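Local coordinates for protein ribosomal RNA small subunit methyltransferase Nep1 (Archaeoglobus fulgidus, PDB 3O7B) that probably methylates N1 of a pseudouridine in 16S ribosomal RNA during ribosome biogenesis, using S-adenosyl-L-methionine as the methyl donor and working as a homodimer, at residues F32-L37 with H110-E115; P87-Q92 with I193-H198; I116-R121 with E154-G159. All blocks are in the same frame, centred on the assembly; numbering follows the deposited sequence.

Contact 1: F32-L37 with H110-E115; sequences FLEASL and HTLNGE
Phe32 O receives the backbone N-H of His110 (2.8 Å), and Ala35 N returns a bond of 2.8 Å to His110 O. A third bond, from Leu112 N to Ala35 O at 3.0 Å, is more bent (148° at the hydrogen). Between the first two the chain turns a corner at Glu34, which sends its carboxylate away to Lys83, Thr205 and Phe202 N. The imidazole of His110, with CG anti to the backbone N (chi1 157°), presents an edge to Glu34 N and lies alongside the Glu34 side chain. These residues end two parallel neighbours of the SPOUT methyltransferase sheet, strands 28-35 and 105-111, and Phe32 meets Cys93, Leu94 and Leu97 of helix 87-98. Past the strand end, Leu112 runs back over the corner: CB sits near Ala35 O, CG lies 3.5 Å from Glu34 O, and of the two methyls CD1 reaches Ser36 CA (3.8 Å) while CD2 meets Glu34 CB (3.7 Å), the two side chains crossing at about a right angle. Thr111 begins the type I turn to Gly114. Its CB and CG2 pack against Leu37 O, a buried carbonyl oxygen with no hydrogen-bond partner in the model. Thr111 OG1, between the backbone N and the carbonyl carbon (chi1 73°), accepts from Asn113 N in an ST turn and from Glu115 N while donating to the anti lone pair of Glu115 OE1 (2.7 Å). A valine here has no hydroxyl, and would probably leave Glu115 OE1 without its donor and Asn113 N and Glu115 N without this acceptor. Ser36 OG turns to Lys83 O and Arg86 N.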
loop_
_atom_site.group_PDB
_atom_site.type_symbol
_atom_site.label_atom_id
_atom_site.label_comp_id
_atom_site.label_asym_id
_atom_site.label_seq_id
_atom_site.Cartn_x
_atom_site.Cartn_y
_atom_site.Cartn_z
ATOM N N PHE A 32 2.816 7.059 -13.301
ATOM C CA PHE A 32 1.598 7.359 -12.570
ATOM C C PHE A 32 1.108 8.718 -12.974
ATOM O O PHE A 32 1.864 9.695 -12.922
ATOM C CB PHE A 32 1.826 7.223 -11.060
ATOM C CG PHE A 32 2.148 5.807 -10.655
ATOM C CD1 PHE A 32 1.158 4.832 -10.682
ATOM C CD2 PHE A 32 3.453 5.440 -10.304
ATOM C CE1 PHE A 32 1.453 3.496 -10.379
ATOM C CE2 PHE A 32 3.748 4.097 -9.977
ATOM C CZ PHE A 32 2.738 3.139 -10.013
ATOM N N LEU A 33 -0.139 8.760 -13.420
ATOM C CA LEU A 33 -0.723 9.977 -14.016
ATOM C C LEU A 33 -1.587 10.754 -13.068
ATOM O O LEU A 33 -2.375 10.181 -12.289
ATOM C CB LEU A 33 -1.559 9.605 -15.241
ATOM C CG LEU A 33 -0.824 9.005 -16.420
ATOM C CD1 LEU A 33 -1.848 8.693 -17.505
ATOM C CD2 LEU A 33 0.268 9.957 -16.970
ATOM N N GLU A 34 -1.473 12.080 -13.137
ATOM C CA GLU A 34 -2.297 12.983 -12.340
ATOM C C GLU A 34 -2.242 12.602 -10.859
ATOM O O GLU A 34 -3.260 12.614 -10.146
ATOM C CB GLU A 34 -3.740 13.029 -12.865
ATOM C CG GLU A 34 -3.839 13.679 -14.248
ATOM C CD GLU A 34 -5.247 13.747 -14.764
ATOM O OE1 GLU A 34 -6.191 13.657 -13.950
ATOM O OE2 GLU A 34 -5.395 13.913 -15.998
ATOM N N ALA A 35 -1.033 12.296 -10.390
ATOM C CA ALA A 35 -0.884 11.933 -8.976
ATOM C C ALA A 35 -1.274 13.098 -8.094
ATOM O O ALA A 35 -0.968 14.274 -8.375
ATOM C CB ALA A 35 0.515 11.472 -8.676
ATOM N N SER A 36 -1.967 12.769 -7.013
ATOM C CA SER A 36 -2.577 13.732 -6.120
ATOM C C SER A 36 -1.525 14.213 -5.123
ATOM O O SER A 36 -1.580 13.917 -3.911
ATOM C CB SER A 36 -3.762 13.050 -5.430
ATOM O OG SER A 36 -4.587 13.977 -4.762
ATOM N N LEU A 37 -0.552 14.953 -5.653
ATOM C CA LEU A 37 0.658 15.311 -4.943
ATOM C C LEU A 37 0.965 16.777 -5.226
ATOM O O LEU A 37 1.363 17.141 -6.340
ATOM C CB LEU A 37 1.765 14.407 -5.455
ATOM C CG LEU A 37 3.049 14.124 -4.728
ATOM C CD1 LEU A 37 2.748 13.343 -3.460
ATOM C CD2 LEU A 37 3.901 13.307 -5.662
ATOM N N HIS A 110 3.692 11.754 -12.733
ATOM C CA HIS A 110 3.165 12.982 -13.296
ATOM C C HIS A 110 2.124 13.478 -12.312
ATOM O O HIS A 110 1.228 12.712 -11.924
ATOM C CB HIS A 110 2.575 12.635 -14.674
ATOM C CG HIS A 110 1.535 13.579 -15.179
ATOM N ND1 HIS A 110 1.817 14.724 -15.903
ATOM C CD2 HIS A 110 0.186 13.485 -15.118
ATOM C CE1 HIS A 110 0.673 15.299 -16.246
ATOM N NE2 HIS A 110 -0.328 14.570 -15.782
ATOM N N THR A 111 2.245 14.714 -11.860
ATOM C CA THR A 111 1.311 15.224 -10.861
ATOM C C THR A 111 0.100 15.903 -11.513
ATOM O O THR A 111 0.112 16.199 -12.726
ATOM C CB THR A 111 1.962 16.215 -9.893
ATOM O OG1 THR A 111 2.191 17.446 -10.596
ATOM C CG2 THR A 111 3.278 15.683 -9.356
ATOM N N LEU A 112 -0.923 16.161 -10.699
ATOM C CA LEU A 112 -2.129 16.877 -11.140
ATOM C C LEU A 112 -1.822 18.219 -11.755
ATOM O O LEU A 112 -2.625 18.721 -12.546
ATOM C CB LEU A 112 -3.056 17.135 -9.961
ATOM C CG LEU A 112 -3.895 15.974 -9.485
ATOM C CD1 LEU A 112 -4.523 16.347 -8.150
ATOM C CD2 LEU A 112 -4.960 15.652 -10.525
ATOM N N ASN A 113 -0.704 18.812 -11.352
ATOM C CA ASN A 113 -0.298 20.131 -11.846
ATOM C C ASN A 113 0.669 20.060 -13.023
ATOM O O ASN A 113 1.197 21.091 -13.467
ATOM C CB ASN A 113 0.254 20.977 -10.694
ATOM C CG ASN A 113 -0.806 21.273 -9.640
ATOM O OD1 ASN A 113 -0.567 21.124 -8.433
ATOM N ND2 ASN A 113 -1.997 21.671 -10.092
ATOM N N GLY A 114 0.899 18.849 -13.526
ATOM C CA GLY A 114 1.706 18.623 -14.725
ATOM C C GLY A 114 3.203 18.477 -14.528
ATOM O O GLY A 114 3.963 18.377 -15.507
ATOM N N GLU A 115 3.644 18.445 -13.269
ATOM C CA GLU A 115 5.065 18.272 -12.980
ATOM C C GLU A 115 5.463 16.816 -13.206
ATOM O O GLU A 115 4.626 15.915 -13.055
ATOM C CB GLU A 115 5.380 18.664 -11.543
ATOM C CG GLU A 115 5.046 20.095 -11.222
ATOM C CD GLU A 115 4.513 20.251 -9.823
ATOM O OE1 GLU A 115 3.575 19.498 -9.440
ATOM O OE2 GLU A 115 5.021 21.133 -9.101
#

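Contact 2: P87-Q92 with I193-H198; sequences PDIVHQ and IGAFPH. With SAH (S-adenosyl-L-homocysteine), chain C.
The cofactor pocket of this SPOUT methyltransferase is lined by the loop that leaves strand 189-194, and on its far side Ala195 and Pro197 of that loop rest against Ile89 and Val90 of helix 87-98. Gly194 N grips the ribose of S-adenosylhomocysteine, donating an almost straight bond to O2' (2.9 Å); the lack of a side chain on Gly194 leaves room for O3'. Beyond it Phe196 turns away from the helix, and its ring carbon CE1 lies 3.8 Å from CG of the ligand, while Phe196 O approaches the same CG. Ile89 does most of the packing. Its CG1 is anti to the carbonyl carbon and the chain stays extended (chi2 168°), carrying CD1 to Pro197 CB at 3.7 Å. The other branch, CG2, lies over the backbone of Ala195, 3.8 Å from its carbonyl carbon. Next along the helix, Val90 CB meets the methyl CB of Ala195 at 4.0 Å. Asp88 on the same helix forms a salt bridge with Arg86, predicted to contact the substrate rRNA, and Gln92 NE2 bonds Arg127 O of the second subunit. Polar linkage between helix and loop runs through one water, which accepts from Val90 N (3.1 Å) and donates to Ala195 O (2.8 Å).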
loop_
_atom_site.group_PDB
_atom_site.type_symbol
_atom_site.label_atom_id
_atom_site.label_comp_id
_atom_site.label_asym_id
_atom_site.label_seq_id
_atom_site.Cartn_x
_atom_site.Cartn_y
_atom_site.Cartn_z
ATOM N N PRO A 87 -2.173 11.899 -1.382
ATOM C CA PRO A 87 -0.837 11.362 -1.667
ATOM C C PRO A 87 -0.694 9.889 -1.277
ATOM O O PRO A 87 0.256 9.236 -1.726
ATOM C CB PRO A 87 0.101 12.250 -0.835
ATOM C CG PRO A 87 -0.777 12.855 0.242
ATOM C CD PRO A 87 -2.167 12.925 -0.318
ATOM N N ASP A 88 -1.646 9.373 -0.498
ATOM C CA ASP A 88 -1.601 7.955 -0.105
ATOM C C ASP A 88 -1.687 7.041 -1.315
ATOM O O ASP A 88 -1.124 5.934 -1.329
ATOM C CB ASP A 88 -2.749 7.625 0.846
ATOM C CG ASP A 88 -4.093 8.033 0.288
ATOM O OD1 ASP A 88 -4.329 9.265 0.234
ATOM O OD2 ASP A 88 -4.887 7.140 -0.084
ATOM N N ILE A 89 -2.392 7.483 -2.358
ATOM C CA ILE A 89 -2.602 6.594 -3.490
ATOM C C ILE A 89 -1.281 6.297 -4.206
ATOM O O ILE A 89 -0.895 5.132 -4.404
ATOM C CB ILE A 89 -3.643 7.152 -4.483
ATOM C CG1 ILE A 89 -5.003 7.241 -3.796
ATOM C CG2 ILE A 89 -3.716 6.295 -5.744
ATOM C CD1 ILE A 89 -6.035 8.057 -4.584
ATOM N N VAL A 90 -0.559 7.350 -4.583
ATOM C CA VAL A 90 0.688 7.122 -5.286
ATOM C C VAL A 90 1.746 6.497 -4.355
ATOM O O VAL A 90 2.574 5.722 -4.809
ATOM C CB VAL A 90 1.191 8.420 -6.014
ATOM C CG1 VAL A 90 1.731 9.441 -5.043
ATOM C CG2 VAL A 90 2.227 8.076 -7.074
ATOM N N HIS A 91 1.676 6.801 -3.060
ATOM C CA HIS A 91 2.588 6.169 -2.082
ATOM C C HIS A 91 2.537 4.655 -2.199
ATOM O O HIS A 91 3.568 4.007 -2.374
ATOM C CB HIS A 91 2.199 6.592 -0.670
ATOM C CG HIS A 91 3.044 5.972 0.404
ATOM N ND1 HIS A 91 2.503 5.494 1.579
ATOM C CD2 HIS A 91 4.373 5.726 0.464
ATOM C CE1 HIS A 91 3.470 4.992 2.329
ATOM N NE2 HIS A 91 4.615 5.125 1.680
ATOM N N GLN A 92 1.323 4.099 -2.133
ATOM C CA GLN A 92 1.205 2.650 -2.059
ATOM C C GLN A 92 1.552 2.014 -3.388
ATOM O O GLN A 92 2.160 0.941 -3.442
ATOM C CB GLN A 92 -0.209 2.279 -1.614
ATOM C CG GLN A 92 -0.542 2.811 -0.198
ATOM C CD GLN A 92 -2.019 3.053 0.059
ATOM O OE1 GLN A 92 -2.873 2.803 -0.797
ATOM N NE2 GLN A 92 -2.329 3.553 1.259
ATOM N N ILE A 193 -0.943 4.596 -15.445
ATOM C CA ILE A 193 -2.021 4.312 -14.509
ATOM C C ILE A 193 -2.336 5.573 -13.718
ATOM O O ILE A 193 -1.425 6.221 -13.163
ATOM C CB ILE A 193 -1.593 3.165 -13.534
ATOM C CG1 ILE A 193 -1.269 1.880 -14.319
ATOM C CG2 ILE A 193 -2.655 2.928 -12.444
ATOM C CD1 ILE A 193 -0.482 0.784 -13.538
ATOM N N GLY A 194 -3.610 5.945 -13.640
ATOM C CA GLY A 194 -3.987 7.105 -12.851
ATOM C C GLY A 194 -3.720 6.878 -11.369
ATOM O O GLY A 194 -3.897 5.730 -10.870
ATOM N N ALA A 195 -3.329 7.942 -10.677
ATOM C CA ALA A 195 -3.057 7.879 -9.238
ATOM C C ALA A 195 -3.846 8.938 -8.468
ATOM O O ALA A 195 -3.317 9.614 -7.594
ATOM C CB ALA A 195 -1.539 7.988 -8.962
ATOM N N PHE A 196 -5.116 9.084 -8.832
ATOM C CA PHE A 196 -6.017 10.051 -8.203
ATOM C C PHE A 196 -7.306 9.285 -7.867
ATOM O O PHE A 196 -7.577 8.249 -8.454
ATOM C CB PHE A 196 -6.301 11.233 -9.159
ATOM C CG PHE A 196 -6.778 10.813 -10.519
ATOM C CD1 PHE A 196 -8.141 10.675 -10.787
ATOM C CD2 PHE A 196 -5.871 10.496 -11.528
ATOM C CE1 PHE A 196 -8.578 10.264 -12.054
ATOM C CE2 PHE A 196 -6.304 10.082 -12.789
ATOM C CZ PHE A 196 -7.658 9.956 -13.053
ATOM N N PRO A 197 -8.077 9.767 -6.881
ATOM C CA PRO A 197 -9.208 8.951 -6.408
ATOM C C PRO A 197 -10.531 8.998 -7.188
ATOM O O PRO A 197 -11.299 8.032 -7.150
ATOM C CB PRO A 197 -9.445 9.487 -4.994
ATOM C CG PRO A 197 -8.992 10.875 -5.047
ATOM C CD PRO A 197 -7.876 10.965 -6.055
ATOM N N HIS A 198 -10.802 10.119 -7.857
ATOM C CA HIS A 198 -12.122 10.356 -8.473
ATOM C C HIS A 198 -11.979 11.110 -9.771
ATOM O O HIS A 198 -10.988 11.805 -9.983
ATOM C CB HIS A 198 -13.033 11.198 -7.575
ATOM C CG HIS A 198 -13.245 10.630 -6.213
ATOM N ND1 HIS A 198 -14.003 9.505 -5.991
ATOM C CD2 HIS A 198 -12.806 11.043 -5.002
ATOM C CE1 HIS A 198 -14.016 9.243 -4.696
ATOM N NE2 HIS A 198 -13.297 10.159 -4.075
HETATM N N SAH C . -11.568 7.145 -13.266
HETATM C CA SAH C . -11.729 6.484 -11.938
HETATM C CB SAH C . -10.887 7.213 -10.899
HETATM C CG SAH C . -9.425 6.773 -10.895
HETATM S SD SAH C . -9.218 4.991 -10.595
HETATM C C SAH C . -13.189 6.420 -11.500
HETATM O O SAH C . -14.088 6.784 -12.262
HETATM C "C5'" SAH C . -7.422 4.766 -10.701
HETATM C "C4'" SAH C . -6.833 4.300 -12.028
HETATM O "O4'" SAH C . -6.961 2.901 -12.200
HETATM C "C3'" SAH C . -7.502 4.873 -13.264
HETATM O "O3'" SAH C . -7.096 6.197 -13.511
HETATM C "C2'" SAH C . -7.048 3.901 -14.321
HETATM O "O2'" SAH C . -5.704 4.185 -14.721
HETATM C "C1'" SAH C . -7.049 2.578 -13.579
HETATM N N9 SAH C . -8.266 1.738 -13.742
HETATM C C8 SAH C . -9.391 1.730 -12.948
HETATM N N7 SAH C . -10.244 0.784 -13.421
HETATM C C5 SAH C . -9.665 0.174 -14.477
HETATM C C6 SAH C . -10.080 -0.842 -15.329
HETATM N N6 SAH C . -11.275 -1.436 -15.177
HETATM N N1 SAH C . -9.248 -1.262 -16.340
HETATM C C2 SAH C . -8.018 -0.662 -16.533
HETATM N N3 SAH C . -7.617 0.351 -15.690
HETATM C C4 SAH C . -8.423 0.772 -14.691
HETATM O O HOH W 1 -1.769 10.076 -5.304
#

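Contact 3: I116-R121 with E154-G159; sequences IIWVNR and EFKDVG
Ile116 O takes the N-H of Lys156 in a nearly straight bond of 2.8 Å and, more weakly, a CA-H contact from Phe155. On the other side of that pairing a water bridges the strands, accepting from Ile116 N and donating to Lys156 O (2.7 Å). Farther along, Trp118 and Glu154 pair through both backbone groups, Trp118 N to Glu154 O at 2.9 Å and Glu154 N to Trp118 O at 3.0 Å. Strands 116-119 and 150-156 thus run antiparallel in the part of the mixed sheet that leads to its outermost strand 144-147; the directions of segments 116-119 and 154-156 differ by 134°. Ile117 and Phe155, the non-hydrogen-bonded pair between, point the same way toward helix 129-142. Here CG1 of Ile117 sits over a face of the Phe155 ring in a CH-pi contact, 4.0 Å from the centroid and 28° off the normal; Phe140 meets that ring edge-to-face. On the opposite face from Ile117 and Phe155, Lys156 bends at chi2 (-62°), which lays its CE against Trp118 CB (3.6 Å), the two side chains alongside each other. Lys156 NZ pairs with Glu154 OE1 in a salt bridge (3.5 Å), while Arg144 takes OE2. Ile116 points there too and uses CG1 to reach Val158 O (3.5 Å), just before Gly159 takes the N-cap position of helix 160-163.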
loop_
_atom_site.group_PDB
_atom_site.type_symbol
_atom_site.label_atom_id
_atom_site.label_comp_id
_atom_site.label_asym_id
_atom_site.label_seq_id
_atom_site.Cartn_x
_atom_site.Cartn_y
_atom_site.Cartn_z
ATOM N N ILE A 116 6.720 16.591 -13.565
ATOM C CA ILE A 116 7.254 15.277 -13.839
ATOM C C ILE A 116 8.334 14.972 -12.794
ATOM O O ILE A 116 9.310 15.719 -12.674
ATOM C CB ILE A 116 7.845 15.190 -15.281
ATOM C CG1 ILE A 116 6.751 15.400 -16.355
ATOM C CG2 ILE A 116 8.548 13.878 -15.500
ATOM C CD1 ILE A 116 5.601 14.400 -16.284
ATOM N N ILE A 117 8.141 13.892 -12.041
ATOM C CA ILE A 117 9.118 13.424 -11.068
ATOM C C ILE A 117 9.676 12.092 -11.528
ATOM O O ILE A 117 8.930 11.154 -11.852
ATOM C CB ILE A 117 8.456 13.265 -9.680
ATOM C CG1 ILE A 117 7.889 14.589 -9.180
ATOM C CG2 ILE A 117 9.429 12.614 -8.682
ATOM C CD1 ILE A 117 6.829 14.446 -8.083
ATOM N N TRP A 118 10.997 12.001 -11.584
ATOM C CA TRP A 118 11.664 10.759 -11.897
ATOM C C TRP A 118 12.083 10.097 -10.575
ATOM O O TRP A 118 12.634 10.781 -9.699
ATOM C CB TRP A 118 12.897 11.043 -12.772
ATOM C CG TRP A 118 13.748 9.843 -13.035
ATOM C CD1 TRP A 118 13.497 8.843 -13.920
ATOM C CD2 TRP A 118 15.008 9.525 -12.420
ATOM N NE1 TRP A 118 14.503 7.909 -13.885
ATOM C CE2 TRP A 118 15.448 8.308 -12.975
ATOM C CE3 TRP A 118 15.798 10.148 -11.445
ATOM C CZ2 TRP A 118 16.655 7.697 -12.606
ATOM C CZ3 TRP A 118 16.996 9.525 -11.060
ATOM C CH2 TRP A 118 17.410 8.321 -11.649
ATOM N N VAL A 119 11.807 8.800 -10.449
ATOM C CA VAL A 119 12.190 8.009 -9.277
ATOM C C VAL A 119 13.175 6.939 -9.721
ATOM O O VAL A 119 12.820 6.051 -10.485
ATOM C CB VAL A 119 10.946 7.356 -8.584
ATOM C CG1 VAL A 119 11.372 6.633 -7.311
ATOM C CG2 VAL A 119 9.888 8.405 -8.248
ATOM N N ASN A 120 14.429 7.036 -9.260
ATOM C CA ASN A 120 15.428 6.024 -9.528
ATOM C C ASN A 120 14.888 4.654 -9.145
ATOM O O ASN A 120 14.303 4.483 -8.077
ATOM C CB ASN A 120 16.674 6.375 -8.699
ATOM C CG ASN A 120 17.897 5.525 -9.027
ATOM O OD1 ASN A 120 17.815 4.333 -9.298
ATOM N ND2 ASN A 120 19.072 6.166 -8.951
ATOM N N ARG A 121 15.073 3.686 -10.031
ATOM C CA ARG A 121 14.569 2.350 -9.820
ATOM C C ARG A 121 15.088 1.764 -8.514
ATOM O O ARG A 121 14.421 0.932 -7.906
ATOM C CB ARG A 121 14.889 1.461 -11.044
ATOM C CG ARG A 121 14.375 0.031 -10.960
ATOM C CD ARG A 121 12.848 -0.026 -10.877
ATOM N NE ARG A 121 12.351 -1.378 -10.647
ATOM C CZ ARG A 121 12.232 -1.935 -9.442
ATOM N NH1 ARG A 121 12.582 -1.257 -8.338
ATOM N NH2 ARG A 121 11.745 -3.165 -9.344
ATOM N N GLU A 154 13.917 13.204 -8.495
ATOM C CA GLU A 154 14.122 14.572 -8.984
ATOM C C GLU A 154 13.020 15.043 -9.924
ATOM O O GLU A 154 12.562 14.259 -10.761
ATOM C CB GLU A 154 15.458 14.660 -9.731
ATOM C CG GLU A 154 15.901 16.083 -10.011
ATOM C CD GLU A 154 17.248 16.169 -10.702
ATOM O OE1 GLU A 154 17.565 15.300 -11.546
ATOM O OE2 GLU A 154 17.993 17.125 -10.397
ATOM N N PHE A 155 12.621 16.312 -9.798
ATOM C CA PHE A 155 11.758 16.937 -10.817
ATOM C C PHE A 155 12.543 17.068 -12.108
ATOM O O PHE A 155 13.730 17.436 -12.091
ATOM C CB PHE A 155 11.288 18.315 -10.387
ATOM C CG PHE A 155 10.220 18.286 -9.350
ATOM C CD1 PHE A 155 8.891 18.165 -9.714
ATOM C CD2 PHE A 155 10.542 18.348 -7.989
ATOM C CE1 PHE A 155 7.881 18.141 -8.746
ATOM C CE2 PHE A 155 9.543 18.328 -7.018
ATOM C CZ PHE A 155 8.222 18.215 -7.387
ATOM N N LYS A 156 11.890 16.772 -13.231
ATOM C CA LYS A 156 12.521 16.965 -14.537
ATOM C C LYS A 156 11.861 18.122 -15.277
ATOM O O LYS A 156 10.631 18.258 -15.241
ATOM C CB LYS A 156 12.438 15.696 -15.386
ATOM C CG LYS A 156 13.095 14.465 -14.767
ATOM C CD LYS A 156 14.595 14.627 -14.538
ATOM C CE LYS A 156 15.243 13.258 -14.393
ATOM N NZ LYS A 156 16.730 13.326 -14.341
ATOM N N ASP A 157 12.665 18.931 -15.978
ATOM C CA ASP A 157 12.139 20.104 -16.694
ATOM C C ASP A 157 11.630 19.713 -18.079
ATOM O O ASP A 157 12.057 20.252 -19.116
ATOM C CB ASP A 157 13.193 21.214 -16.804
ATOM C CG ASP A 157 12.592 22.564 -17.203
ATOM O OD1 ASP A 157 11.350 22.735 -17.140
ATOM O OD2 ASP A 157 13.381 23.468 -17.566
ATOM N N VAL A 158 10.732 18.741 -18.089
ATOM C CA VAL A 158 10.096 18.257 -19.308
ATOM C C VAL A 158 8.618 18.041 -19.010
ATOM O O VAL A 158 8.165 18.216 -17.874
ATOM C CB VAL A 158 10.723 16.950 -19.819
ATOM C CG1 VAL A 158 12.222 17.108 -20.048
ATOM C CG2 VAL A 158 10.430 15.761 -18.853
ATOM N N GLY A 159 7.861 17.672 -20.035
ATOM C CA GLY A 159 6.453 17.383 -19.869
ATOM C C GLY A 159 6.184 15.909 -20.039
ATOM O O GLY A 159 7.058 15.125 -20.408
HETATM O O HOH W 2 8.337 18.998 -14.016
#

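How the contacts relate
All three contacts involve one sheet, contact 2 packing a helix against the end of one of its strands. Contacts 1 and 2, with centres 9 Å apart, share an interstrand seam: Leu33 N lies 2.9 Å from Ile193 O, and Leu33 O is equally far from Ala195 N, both probable hydrogen bonds. Strand 28-35 is thus the sheet neighbour of strand 189-194, from which the cofactor loop leaves, and the Leu33 side chain is about 7 Å from bound S-adenosylhomocysteine. On the other flank, contact 1 packs on contact 3, where Glu115 CB comes within 3.8 Å of Phe155 CE1. Contacts 2 and 3 do not touch, their nearest atoms about 8 Å apart; contact 3 lies away from the cofactor and rRNA sites.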